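Local coordinates for protein putative oxidoreductase with NAD(P)-binding Rossmann-fold domain (Clostridium difficile, PDB 3UUW) that is probably an NAD(P)-dependent oxidoreductase of the Gfo/Idh/MocA family, binding a dinucleotide cofactor on its Rossmann-fold domain, at residues N6-M11 with E33-F38; G10-G15 with I70-S75; D58-L63 with K84-L89; S101-G106 with E292-Q297; N117-V122 with N283-I288. All blocks are in the same frame, centred on the assembly; numbering follows the deposited sequence. Where two conformers were deposited one is given.

Interaction 1 of 5, residues N6-M11 with E33-F38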
# COMPACT_ATOMS: atom_id res chain seq x y z
N ASN A 6 15.36 -43.66 -10.36
CA ASN A 6 16.64 -43.88 -9.72
C ASN A 6 16.56 -43.67 -8.21
O ASN A 6 17.03 -44.51 -7.44
CB ASN A 6 17.69 -42.93 -10.33
CG ASN A 6 19.06 -43.04 -9.66
OD1 ASN A 6 19.70 -42.02 -9.34
ND2 ASN A 6 19.52 -44.27 -9.47
N ILE A 7 15.99 -42.55 -7.78
CA ILE A 7 16.01 -42.22 -6.38
C ILE A 7 14.72 -42.64 -5.65
O ILE A 7 13.62 -42.31 -6.08
CB ILE A 7 16.26 -40.70 -6.18
CG1 ILE A 7 17.64 -40.32 -6.73
CG2 ILE A 7 16.11 -40.33 -4.69
CD1 ILE A 7 17.88 -38.83 -6.76
N LYS A 8 14.89 -43.36 -4.54
CA LYS A 8 13.79 -43.83 -3.71
C LYS A 8 13.73 -42.97 -2.45
O LYS A 8 14.70 -42.88 -1.70
CB LYS A 8 14.00 -45.30 -3.33
CG LYS A 8 14.04 -46.28 -4.52
CD LYS A 8 14.12 -47.75 -4.07
CE LYS A 8 12.74 -48.34 -3.71
NZ LYS A 8 12.79 -49.61 -2.89
N MET A 9 12.59 -42.35 -2.20
CA MET A 9 12.42 -41.48 -1.04
C MET A 9 11.33 -41.99 -0.12
O MET A 9 10.29 -42.50 -0.58
CB MET A 9 12.09 -40.05 -1.52
CG MET A 9 11.91 -38.96 -0.44
SD MET A 9 10.29 -38.94 0.35
CE MET A 9 9.28 -38.32 -0.99
N GLY A 10 11.55 -41.83 1.18
CA GLY A 10 10.55 -42.13 2.19
C GLY A 10 10.40 -40.90 3.06
O GLY A 10 11.29 -40.05 3.12
N MET A 11 9.30 -40.84 3.79
CA MET A 11 9.05 -39.76 4.72
C MET A 11 8.81 -40.33 6.10
O MET A 11 8.05 -41.30 6.24
CB MET A 11 7.83 -38.92 4.30
CG MET A 11 7.58 -37.72 5.19
SD MET A 11 6.30 -36.63 4.52
CE MET A 11 7.13 -35.92 3.12
N GLU A 33 10.90 -41.88 -6.66
CA GLU A 33 9.80 -42.75 -6.30
C GLU A 33 9.49 -42.52 -4.82
O GLU A 33 10.40 -42.59 -3.99
CB GLU A 33 10.17 -44.22 -6.51
CG GLU A 33 9.03 -45.17 -6.26
CD GLU A 33 9.40 -46.65 -6.34
OE1 GLU A 33 10.60 -46.98 -6.48
OE2 GLU A 33 8.47 -47.48 -6.26
N PHE A 34 8.22 -42.24 -4.50
CA PHE A 34 7.78 -42.06 -3.11
C PHE A 34 7.44 -43.47 -2.58
O PHE A 34 6.33 -43.97 -2.73
CB PHE A 34 6.57 -41.11 -3.03
CG PHE A 34 6.38 -40.44 -1.69
CD1 PHE A 34 6.72 -41.07 -0.51
CD2 PHE A 34 5.81 -39.19 -1.61
CE1 PHE A 34 6.52 -40.43 0.73
CE2 PHE A 34 5.60 -38.56 -0.39
CZ PHE A 34 5.97 -39.18 0.79
N VAL A 35 8.46 -44.11 -2.01
CA VAL A 35 8.37 -45.50 -1.58
C VAL A 35 7.38 -45.76 -0.46
O VAL A 35 6.68 -46.79 -0.47
CB VAL A 35 9.77 -46.01 -1.15
CG1 VAL A 35 9.69 -47.37 -0.44
CG2 VAL A 35 10.67 -46.07 -2.36
N GLY A 36 7.33 -44.85 0.50
CA GLY A 36 6.45 -45.02 1.63
C GLY A 36 6.64 -43.99 2.71
O GLY A 36 7.48 -43.09 2.59
N ALA A 37 5.86 -44.14 3.78
CA ALA A 37 5.92 -43.20 4.87
C ALA A 37 5.61 -43.90 6.19
O ALA A 37 4.89 -44.89 6.22
CB ALA A 37 4.92 -42.05 4.63
N PHE A 38 6.18 -43.36 7.26
CA PHE A 38 5.97 -43.87 8.59
C PHE A 38 5.76 -42.70 9.52
O PHE A 38 6.41 -41.65 9.38
CB PHE A 38 7.18 -44.67 9.09
CG PHE A 38 7.14 -44.93 10.58
CD1 PHE A 38 6.39 -45.97 11.10
CD2 PHE A 38 7.78 -44.07 11.46
CE1 PHE A 38 6.32 -46.17 12.47
CE2 PHE A 38 7.72 -44.27 12.82
CZ PHE A 38 6.99 -45.32 13.33
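Met9 N donates to Glu33 O at 2.8 Å, and Met9 O accepts from Val35 N. Glu33 N to Ile7 O lies before this pair; after the inverse gamma turn centred on Phe34 the parallel pairing has shifted by one residue, with Met11 N to Gly36 O and Phe38 N to Met11 O. On the side of the sheet facing helix 16-26, the thioether of Met9 folds back over Phe34. With CG anti to the backbone N (chi1 -179°) and bends at chi2 and chi3, the chain sets CE over the middle of the ring, 3.5 Å from its centroid. SD follows at 4.3 Å from the same centroid, a Met-aromatic contact over the face. Strands 8-12 and 33-38 with helix 16-26 between them form the first beta-alpha-beta unit of the Rossmann fold, and Leu26 of that helix covers both Met9 and Met11. Met11 CB reaches Phe34 CZ obliquely at 4.0 Å. On the opposite face, Lys8 and Glu33 run side by side; Lys8 CE presses on Val35 CG2 at 3.4 Å, tighter than usual for two carbons. Lys8 NZ is hydrogen-bonded to Lys66 O and stays 5.0 Å from Glu33 OE1.

Interaction 2 of 5, residues G10-G15 with I70-S75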
# COMPACT_ATOMS: atom_id res chain seq x y z
N GLY A 10 11.55 -41.83 1.18
CA GLY A 10 10.55 -42.13 2.19
C GLY A 10 10.40 -40.90 3.06
O GLY A 10 11.29 -40.05 3.12
N MET A 11 9.30 -40.84 3.79
CA MET A 11 9.05 -39.76 4.72
C MET A 11 8.81 -40.33 6.10
O MET A 11 8.05 -41.30 6.24
CB MET A 11 7.83 -38.92 4.30
CG MET A 11 7.58 -37.72 5.19
SD MET A 11 6.30 -36.63 4.52
CE MET A 11 7.13 -35.92 3.12
N ILE A 12 9.43 -39.73 7.12
CA ILE A 12 9.20 -40.10 8.50
C ILE A 12 8.68 -38.89 9.26
O ILE A 12 9.32 -37.83 9.27
CB ILE A 12 10.49 -40.67 9.17
CG1 ILE A 12 10.84 -42.03 8.55
CG2 ILE A 12 10.32 -40.81 10.66
CD1 ILE A 12 12.20 -42.59 8.98
N GLY A 13 7.53 -39.06 9.92
CA GLY A 13 6.88 -37.97 10.65
C GLY A 13 5.86 -37.35 9.73
O GLY A 13 6.21 -36.71 8.74
N LEU A 14 4.59 -37.58 10.01
CA LEU A 14 3.52 -37.07 9.17
C LEU A 14 2.64 -36.09 9.96
O LEU A 14 1.42 -36.08 9.79
CB LEU A 14 2.70 -38.20 8.59
CG LEU A 14 3.47 -39.23 7.76
CD1 LEU A 14 2.58 -40.42 7.41
CD2 LEU A 14 4.04 -38.57 6.50
N GLY A 15 3.30 -35.24 10.74
CA GLY A 15 2.65 -34.21 11.56
C GLY A 15 2.21 -32.99 10.77
O GLY A 15 2.18 -33.00 9.54
N ILE A 70 15.54 -39.93 3.04
CA ILE A 70 14.40 -39.72 3.91
C ILE A 70 14.22 -38.25 4.22
O ILE A 70 15.20 -37.55 4.52
CB ILE A 70 14.60 -40.45 5.26
CG1 ILE A 70 14.71 -41.98 5.06
CG2 ILE A 70 13.48 -40.10 6.27
CD1 ILE A 70 13.42 -42.69 4.78
N PHE A 71 12.97 -37.79 4.15
CA PHE A 71 12.54 -36.49 4.68
C PHE A 71 11.99 -36.78 6.08
O PHE A 71 11.05 -37.57 6.25
CB PHE A 71 11.46 -35.84 3.78
CG PHE A 71 12.01 -35.13 2.58
CD1 PHE A 71 12.43 -35.83 1.48
CD2 PHE A 71 12.07 -33.75 2.56
CE1 PHE A 71 12.94 -35.17 0.38
CE2 PHE A 71 12.58 -33.09 1.46
CZ PHE A 71 13.01 -33.79 0.38
N LEU A 72 12.64 -36.19 7.07
CA LEU A 72 12.32 -36.39 8.48
C LEU A 72 11.70 -35.13 9.09
O LEU A 72 12.32 -34.06 9.16
CB LEU A 72 13.60 -36.75 9.24
CG LEU A 72 13.47 -36.92 10.73
CD1 LEU A 72 12.54 -38.07 11.08
CD2 LEU A 72 14.86 -37.16 11.32
N HIS A 73 10.45 -35.26 9.54
CA HIS A 73 9.71 -34.10 10.05
C HIS A 73 9.22 -34.37 11.45
O HIS A 73 8.14 -33.93 11.83
CB HIS A 73 8.52 -33.76 9.12
CG HIS A 73 8.90 -33.68 7.68
ND1 HIS A 73 9.72 -32.70 7.17
CD2 HIS A 73 8.57 -34.47 6.63
CE1 HIS A 73 9.90 -32.90 5.88
NE2 HIS A 73 9.21 -33.97 5.52
N SER A 74 10.03 -35.08 12.23
CA SER A 74 9.69 -35.41 13.62
C SER A 74 10.08 -34.31 14.60
O SER A 74 10.72 -33.33 14.23
CB SER A 74 10.37 -36.72 14.03
OG SER A 74 11.77 -36.57 14.11
N SER A 75 9.67 -34.46 15.85
CA SER A 75 9.96 -33.47 16.87
C SER A 75 11.45 -33.35 17.06
O SER A 75 12.17 -34.34 17.00
CB SER A 75 9.33 -33.87 18.20
OG SER A 75 9.94 -35.04 18.72
O HOH W 1 5.63 -35.34 12.14
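The His73 imidazole has Gly13 O at its edge, in the ring plane. Met11 also comes to the edge: its CG lies 3.7 Å from His73 CD2, and its methyl CE is 3.7 Å from His73 NE2, the two side chains crossing at about a right angle. The Phe71 carbonyl carbon of the same segment lies over one face, toward the rim. Tyr22 stacks on the His73 ring, and ND1 is hydrogen-bonded to Asp96, which would fix the ring's rotation. On the other face of the sheet Ile12 spreads its two branches: CD1 meets Ile70 CG2 at 3.9 Å, and CG2, anti to the backbone N, meets Leu72 CD1 at 3.6 Å. Ile70 turns its CD1 over Gly10, 3.9 Å from the Gly10 CA. Three bonds tie the parallel backbones, Phe71 N to Gly10 O, Ile12 N to Phe71 O and His73 N to Ile12 O, the last at 2.8 Å. Beyond them a water accepts from Gly15 N and donates to His73 O. Gly13 lies close against the His73-Ser74 peptide. Gly13 and Gly15, at the strand end and the helix N-cap, fit the glycine-rich GxGxxA turn of Rossmann folds, which in relatives lies against the dinucleotide.

Interaction 3 of 5, residues D58-L63 with K84-L89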
# COMPACT_ATOMS: atom_id res chain seq x y z
N ASP A 58 5.65 -49.88 8.86
CA ASP A 58 5.40 -50.07 10.28
C ASP A 58 6.55 -49.62 11.19
O ASP A 58 6.40 -49.63 12.40
CB ASP A 58 5.01 -51.52 10.59
CG ASP A 58 6.08 -52.51 10.21
OD1 ASP A 58 7.26 -52.12 10.10
OD2 ASP A 58 5.73 -53.70 10.02
N SER A 59 7.67 -49.22 10.60
CA SER A 59 8.81 -48.74 11.39
C SER A 59 9.78 -47.91 10.58
O SER A 59 9.80 -47.98 9.35
CB SER A 59 9.58 -49.91 12.01
OG SER A 59 10.27 -50.65 11.02
N ILE A 60 10.58 -47.13 11.29
CA ILE A 60 11.64 -46.33 10.71
C ILE A 60 12.60 -47.24 9.96
O ILE A 60 13.01 -46.94 8.84
CB ILE A 60 12.44 -45.59 11.81
CG1 ILE A 60 11.61 -44.46 12.39
CG2 ILE A 60 13.77 -45.02 11.25
CD1 ILE A 60 12.07 -44.01 13.79
N GLU A 61 12.96 -48.36 10.58
CA GLU A 61 13.94 -49.26 9.99
C GLU A 61 13.46 -49.92 8.71
O GLU A 61 14.19 -49.95 7.73
CB GLU A 61 14.41 -50.30 11.00
CG GLU A 61 15.19 -49.73 12.17
CD GLU A 61 14.32 -49.15 13.29
OE1 GLU A 61 13.07 -49.25 13.24
OE2 GLU A 61 14.92 -48.59 14.25
N SER A 62 12.24 -50.44 8.70
CA SER A 62 11.72 -51.11 7.51
C SER A 62 11.61 -50.15 6.33
O SER A 62 11.84 -50.54 5.19
CB SER A 62 10.37 -51.77 7.77
OG SER A 62 9.38 -50.83 8.15
N LEU A 63 11.25 -48.90 6.59
CA LEU A 63 11.15 -47.93 5.51
C LEU A 63 12.54 -47.57 4.99
O LEU A 63 12.78 -47.56 3.78
CB LEU A 63 10.43 -46.67 5.98
CG LEU A 63 10.32 -45.51 4.98
CD1 LEU A 63 9.59 -45.93 3.67
CD2 LEU A 63 9.62 -44.32 5.65
N LYS A 84 20.73 -40.98 13.65
CA LYS A 84 21.81 -41.92 13.84
C LYS A 84 21.43 -43.26 13.19
O LYS A 84 22.22 -43.83 12.45
CB LYS A 84 22.14 -42.05 15.33
CG LYS A 84 23.35 -42.87 15.68
CD LYS A 84 23.91 -42.45 17.07
CE LYS A 84 22.80 -42.21 18.12
NZ LYS A 84 23.31 -42.09 19.53
N ILE A 85 20.20 -43.73 13.42
CA ILE A 85 19.70 -44.96 12.79
C ILE A 85 19.72 -44.87 11.25
O ILE A 85 20.20 -45.77 10.56
CB ILE A 85 18.27 -45.26 13.26
CG1 ILE A 85 18.27 -45.67 14.74
CG2 ILE A 85 17.62 -46.34 12.38
CD1 ILE A 85 16.89 -45.70 15.36
N LEU A 86 19.22 -43.75 10.72
CA LEU A 86 19.09 -43.57 9.28
C LEU A 86 20.43 -43.53 8.56
O LEU A 86 20.62 -44.20 7.56
CB LEU A 86 18.30 -42.28 8.98
CG LEU A 86 16.83 -42.29 9.43
CD1 LEU A 86 16.14 -40.92 9.14
CD2 LEU A 86 16.09 -43.43 8.74
N LEU A 87 21.36 -42.75 9.10
CA LEU A 87 22.68 -42.65 8.51
C LEU A 87 23.37 -44.01 8.56
O LEU A 87 24.04 -44.41 7.61
CB LEU A 87 23.50 -41.56 9.22
CG LEU A 87 23.01 -40.13 9.07
CD1 LEU A 87 23.82 -39.18 9.97
CD2 LEU A 87 23.04 -39.68 7.61
N ASN A 88 23.18 -44.76 9.63
CA ASN A 88 23.82 -46.07 9.72
C ASN A 88 23.20 -47.10 8.77
O ASN A 88 23.86 -48.08 8.42
CB ASN A 88 23.87 -46.55 11.17
CG ASN A 88 25.02 -45.93 11.93
OD1 ASN A 88 26.13 -45.86 11.41
ND2 ASN A 88 24.78 -45.51 13.15
N LEU A 89 21.96 -46.84 8.33
CA LEU A 89 21.29 -47.66 7.33
C LEU A 89 21.55 -47.16 5.90
O LEU A 89 21.00 -47.72 4.95
CB LEU A 89 19.78 -47.75 7.62
CG LEU A 89 19.37 -48.70 8.74
CD1 LEU A 89 17.90 -48.48 9.08
CD2 LEU A 89 19.66 -50.17 8.35
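Ile60 and Leu86 carry the apolar part of the contact, their side chains crossing at about a right angle. The Ile60 branch methyl CG2 meets Leu86 CD2 at 3.8 Å. That same methyl lies 4.2 Å from Ile85 CG2, making it the shared point between two successive residues of helix 79-88. Leu89, just past the last turn, lays CD1 against the backbone of Glu61, 4.1 Å from its CA. Ile12 of strand 8-12 touches both Ile60 and Leu86 from the sheet side, which places the two helices on one face of the parallel Rossmann sheet, strand 69-72 running between them in sequence. Mixed contacts come from Glu61. Its chain is bent at chi2 (82°), bringing the carboxylate back over Ile85, where OE2 stands 3.7 Å from CD1; the partner is a methyl, so this is a van der Waals touch, and Glu61 CG also packs near Ile85 CG2. Both residues are partly exposed. The polar bonds here are made within each segment, not between them. Ser59 is the N-cap of helix 60-64, and its OG shares a 3.0 Å hydrogen bond with Ser62 OG, in which either hydroxyl could donate. The backbone adds Leu63 N to Ser59 O, closing the first turn of the helix.

Interaction 4 of 5, residues S101-G106 with E292-Q297; sequences STVSQG and ECIKAQ
Val103 wedges between Ile294 and Gln297, and its two methyls divide the work. CG2 lies along the aliphatic part of Gln297, 3.7 Å from CG, the two side chains sliding past each other in opposite directions. CG1 turns to the tip of Ile294, with CD1 at 4.0 Å. Ile294 holds CG1 between its backbone N and carbonyl carbon (chi1 52°), a crowded position, while its CG2 is directed at Gly106, whose CA lies 4.5 Å away. This buried part joins the start of helix 103-116 in the Rossmann region to the start of helix 295-305 near the end of the chain.

The looser side is polar and hydrated. Gln297 extends its chain beyond CG, so that the amide reaches the loop before helix 103-116. There NE2 donates to Ala100 O and also to a water, 3.0 Å away, which in turn donates to Ser101 O. A second water lies 2.8 Å from Gln297 OE1 and 2.9 Å from Thr102 O, although it has more acceptors in reach than protons. Thr102 caps its own helix, OG1 accepting from Gln105 N at 3.0 Å, and Glu301 accepts from Val103 N. The segments therefore meet through a small apolar wedge, while one glutamine amide links the 100-102 backbone to helix 295-305 both directly and through water.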
# COMPACT_ATOMS: atom_id res chain seq x y z
N SER A 101 18.85 -31.54 19.23
CA SER A 101 18.58 -30.73 20.41
C SER A 101 19.76 -29.84 20.83
O SER A 101 19.58 -28.73 21.36
CB SER A 101 18.17 -31.64 21.57
OG SER A 101 17.00 -32.36 21.23
N THR A 102 20.98 -30.35 20.65
CA THR A 102 22.19 -29.59 20.96
C THR A 102 23.12 -29.54 19.76
O THR A 102 23.06 -30.39 18.89
CB THR A 102 22.98 -30.22 22.15
OG1 THR A 102 23.64 -31.42 21.74
CG2 THR A 102 22.07 -30.51 23.36
N VAL A 103 23.96 -28.52 19.70
CA VAL A 103 24.95 -28.42 18.63
C VAL A 103 25.93 -29.61 18.67
O VAL A 103 26.31 -30.15 17.64
CB VAL A 103 25.71 -27.10 18.71
CG1 VAL A 103 26.90 -27.10 17.75
CG2 VAL A 103 24.76 -25.93 18.41
N SER A 104 26.32 -30.01 19.88
CA SER A 104 27.25 -31.13 20.05
C SER A 104 26.70 -32.39 19.38
O SER A 104 27.41 -33.06 18.63
CB SER A 104 27.50 -31.36 21.54
OG SER A 104 28.60 -32.20 21.72
N GLN A 105 25.42 -32.68 19.62
CA GLN A 105 24.77 -33.80 18.94
C GLN A 105 24.80 -33.61 17.43
O GLN A 105 25.09 -34.54 16.68
CB GLN A 105 23.32 -33.94 19.40
CG GLN A 105 23.20 -34.52 20.79
CD GLN A 105 21.80 -34.44 21.32
OE1 GLN A 105 20.91 -33.87 20.69
NE2 GLN A 105 21.59 -35.00 22.49
N GLY A 106 24.48 -32.40 16.97
CA GLY A 106 24.57 -32.09 15.55
C GLY A 106 25.95 -32.35 14.94
O GLY A 106 26.06 -32.93 13.86
N GLU A 292 27.24 -25.12 8.22
CA GLU A 292 26.05 -24.37 7.79
C GLU A 292 24.77 -24.90 8.46
O GLU A 292 23.84 -24.14 8.69
CB GLU A 292 25.90 -24.40 6.26
CG GLU A 292 26.97 -23.61 5.55
CD GLU A 292 26.90 -22.12 5.88
OE1 GLU A 292 25.79 -21.60 6.03
OE2 GLU A 292 27.97 -21.48 5.99
N CYS A 293 24.75 -26.18 8.80
CA CYS A 293 23.58 -26.79 9.44
C CYS A 293 23.38 -26.33 10.88
O CYS A 293 22.27 -26.44 11.41
CB CYS A 293 23.70 -28.34 9.48
SG CYS A 293 23.59 -29.14 7.87
N ILE A 294 24.45 -25.85 11.52
CA ILE A 294 24.44 -25.61 12.96
C ILE A 294 24.97 -24.25 13.39
O ILE A 294 24.96 -23.96 14.56
CB ILE A 294 25.26 -26.73 13.70
CG1 ILE A 294 26.67 -26.90 13.09
CG2 ILE A 294 24.51 -28.03 13.63
CD1 ILE A 294 27.58 -27.89 13.86
N LYS A 295 25.40 -23.41 12.44
CA LYS A 295 26.01 -22.15 12.85
C LYS A 295 25.04 -21.19 13.52
O LYS A 295 25.41 -20.53 14.48
CB LYS A 295 26.76 -21.48 11.71
CG LYS A 295 26.01 -21.00 10.57
CD LYS A 295 27.04 -20.19 9.71
CE LYS A 295 26.46 -19.55 8.53
NZ LYS A 295 27.57 -18.94 7.72
N ALA A 296 23.80 -21.12 13.03
CA ALA A 296 22.78 -20.29 13.68
C ALA A 296 22.49 -20.85 15.09
O ALA A 296 22.39 -20.11 16.08
CB ALA A 296 21.50 -20.23 12.84
N GLN A 297 22.37 -22.17 15.18
CA GLN A 297 22.10 -22.81 16.47
C GLN A 297 23.22 -22.57 17.49
O GLN A 297 22.95 -22.34 18.66
CB GLN A 297 21.87 -24.30 16.28
CG GLN A 297 21.29 -24.97 17.52
CD GLN A 297 21.04 -26.45 17.29
OE1 GLN A 297 21.33 -26.97 16.20
NE2 GLN A 297 20.55 -27.13 18.32
O HOH W 2 20.51 -26.11 21.10
O HOH W 3 22.22 -29.58 16.22

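Interaction 5 of 5, residues N117-V122 with N283-I288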
# COMPACT_ATOMS: atom_id res chain seq x y z
N ASN A 117 29.45 -40.94 3.47
CA ASN A 117 29.28 -40.25 2.20
C ASN A 117 27.80 -39.98 1.91
O ASN A 117 27.29 -40.24 0.81
CB ASN A 117 29.94 -41.01 1.05
CG ASN A 117 30.76 -40.10 0.20
OD1 ASN A 117 30.26 -39.49 -0.75
ND2 ASN A 117 32.03 -39.91 0.60
N LEU A 118 27.13 -39.44 2.92
CA LEU A 118 25.71 -39.12 2.83
C LEU A 118 25.47 -37.64 3.11
O LEU A 118 26.22 -37.00 3.86
CB LEU A 118 24.93 -39.94 3.84
CG LEU A 118 24.99 -41.45 3.64
CD1 LEU A 118 24.37 -42.15 4.86
CD2 LEU A 118 24.28 -41.87 2.35
N ASN A 119 24.43 -37.09 2.50
CA ASN A 119 24.04 -35.71 2.73
C ASN A 119 23.07 -35.65 3.89
O ASN A 119 22.09 -36.43 3.96
CB ASN A 119 23.36 -35.12 1.49
CG ASN A 119 24.31 -34.93 0.33
OD1 ASN A 119 25.51 -34.68 0.54
ND2 ASN A 119 23.79 -35.03 -0.90
N LEU A 120 23.40 -34.79 4.84
CA LEU A 120 22.54 -34.49 5.99
C LEU A 120 22.26 -33.01 5.85
O LEU A 120 23.17 -32.20 6.03
CB LEU A 120 23.28 -34.80 7.30
CG LEU A 120 22.57 -34.44 8.61
CD1 LEU A 120 21.22 -35.11 8.72
CD2 LEU A 120 23.48 -34.79 9.82
N MET A 121 21.03 -32.68 5.46
CA MET A 121 20.63 -31.29 5.19
C MET A 121 19.56 -30.83 6.16
O MET A 121 18.59 -31.56 6.41
CB MET A 121 20.08 -31.18 3.78
CG MET A 121 19.85 -29.78 3.29
SD MET A 121 19.16 -29.84 1.62
CE MET A 121 19.19 -28.08 1.22
N VAL A 122 19.70 -29.60 6.66
CA VAL A 122 18.71 -28.98 7.55
C VAL A 122 17.86 -28.02 6.73
O VAL A 122 18.37 -27.25 5.89
CB VAL A 122 19.38 -28.27 8.74
CG1 VAL A 122 18.36 -27.52 9.56
CG2 VAL A 122 20.15 -29.34 9.60
N ASN A 283 25.44 -36.38 -7.16
CA ASN A 283 26.57 -36.76 -6.28
C ASN A 283 27.33 -35.56 -5.70
O ASN A 283 28.58 -35.55 -5.69
CB ASN A 283 27.54 -37.66 -7.04
CG ASN A 283 28.61 -38.25 -6.14
OD1 ASN A 283 28.35 -38.57 -4.97
ND2 ASN A 283 29.83 -38.38 -6.66
N ILE A 284 26.58 -34.59 -5.20
CA ILE A 284 27.17 -33.39 -4.61
C ILE A 284 26.49 -33.07 -3.31
O ILE A 284 25.43 -33.61 -2.99
CB ILE A 284 27.08 -32.18 -5.55
CG1 ILE A 284 25.64 -31.93 -5.98
CG2 ILE A 284 27.98 -32.43 -6.77
CD1 ILE A 284 25.47 -30.75 -6.95
N LYS A 285 27.15 -32.19 -2.56
CA LYS A 285 26.65 -31.73 -1.28
C LYS A 285 25.85 -30.41 -1.41
O LYS A 285 26.32 -29.49 -2.04
CB LYS A 285 27.84 -31.48 -0.36
CG LYS A 285 28.67 -32.68 -0.04
CD LYS A 285 29.79 -32.28 0.94
CE LYS A 285 30.62 -33.48 1.37
NZ LYS A 285 31.59 -33.10 2.44
N PRO A 286 24.66 -30.31 -0.77
CA PRO A 286 23.95 -29.00 -0.78
C PRO A 286 24.73 -27.95 0.00
O PRO A 286 25.53 -28.34 0.83
CB PRO A 286 22.60 -29.31 -0.12
CG PRO A 286 22.66 -30.70 0.40
CD PRO A 286 23.90 -31.38 -0.11
N ALA A 287 24.52 -26.64 -0.22
CA ALA A 287 25.33 -25.62 0.50
C ALA A 287 25.05 -25.68 1.99
O ALA A 287 25.97 -25.44 2.81
CB ALA A 287 25.12 -24.19 -0.05
N ILE A 288 23.81 -26.04 2.35
CA ILE A 288 23.48 -26.32 3.74
C ILE A 288 24.07 -27.69 4.10
O ILE A 288 23.40 -28.73 3.98
CB ILE A 288 21.98 -26.27 4.05
CG1 ILE A 288 21.38 -24.92 3.62
CG2 ILE A 288 21.74 -26.45 5.58
CD1 ILE A 288 19.83 -24.87 3.64
O HOH W 4 23.91 -31.44 3.48
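The edge strand 120-122 of the parallel Rossmann sheet is flanked here by the loop that follows helix 269-281, a strand-to-loop contact running in nearly the same direction. Asn119 makes the direct polar link: ND2 donates to Ile284 O at 3.0 Å, a bent bond of 149°, with the donor tilted 22° from the carbonyl plane. Its amide carbon CG rests 3.6 Å from Pro286 CD, and OD1 lies 3.6 Å from Lys285 CA, so the amide lies alongside the backbone from Ile284 to Pro286. Met121 reaches out with an extended chain, CG anti to its N (chi1 -170°), and lays SD along the proline ring, 3.8 Å from Pro286 CG; its methyl CE goes on to Ile288 CD1 at 4.1 Å. Phe276 and Ile272 of helix 269-281 also pack on Met121. Further along, Ile288 sets CG2 against Val122 O at 3.5 Å. Between the two backbones a water donates to Ile288 O at 2.8 Å and, more weakly, to Leu120 O. The loop is thus joined to the strand by one side-chain amide and a bridging water, with proline, methionine and isoleucine supplying the apolar contact, rather than by a continuous backbone ladder.

Interactions 1 and 2 share Gly10 and Met11 on strand 8-12, their centres about 11 Å apart, and join three neighbouring strands of the parallel Rossmann sheet. Interaction 3, centred about 12 Å from interaction 2, packs helices 60-64 and 79-88 over one face of that sheet; the segments of interactions 2 and 3 alternate along the chain. Interaction 5 lies on the far edge strand, 120-122, about 18 Å between centres from each of interactions 1, 2 and 3. Interaction 4 touches interaction 5 through Cys293, centres about 15 Å apart; both segments of interaction 5 fall between those of interaction 4. Local contacts thus build the probable cofactor-binding domain, and long-range ones close the chain upon it.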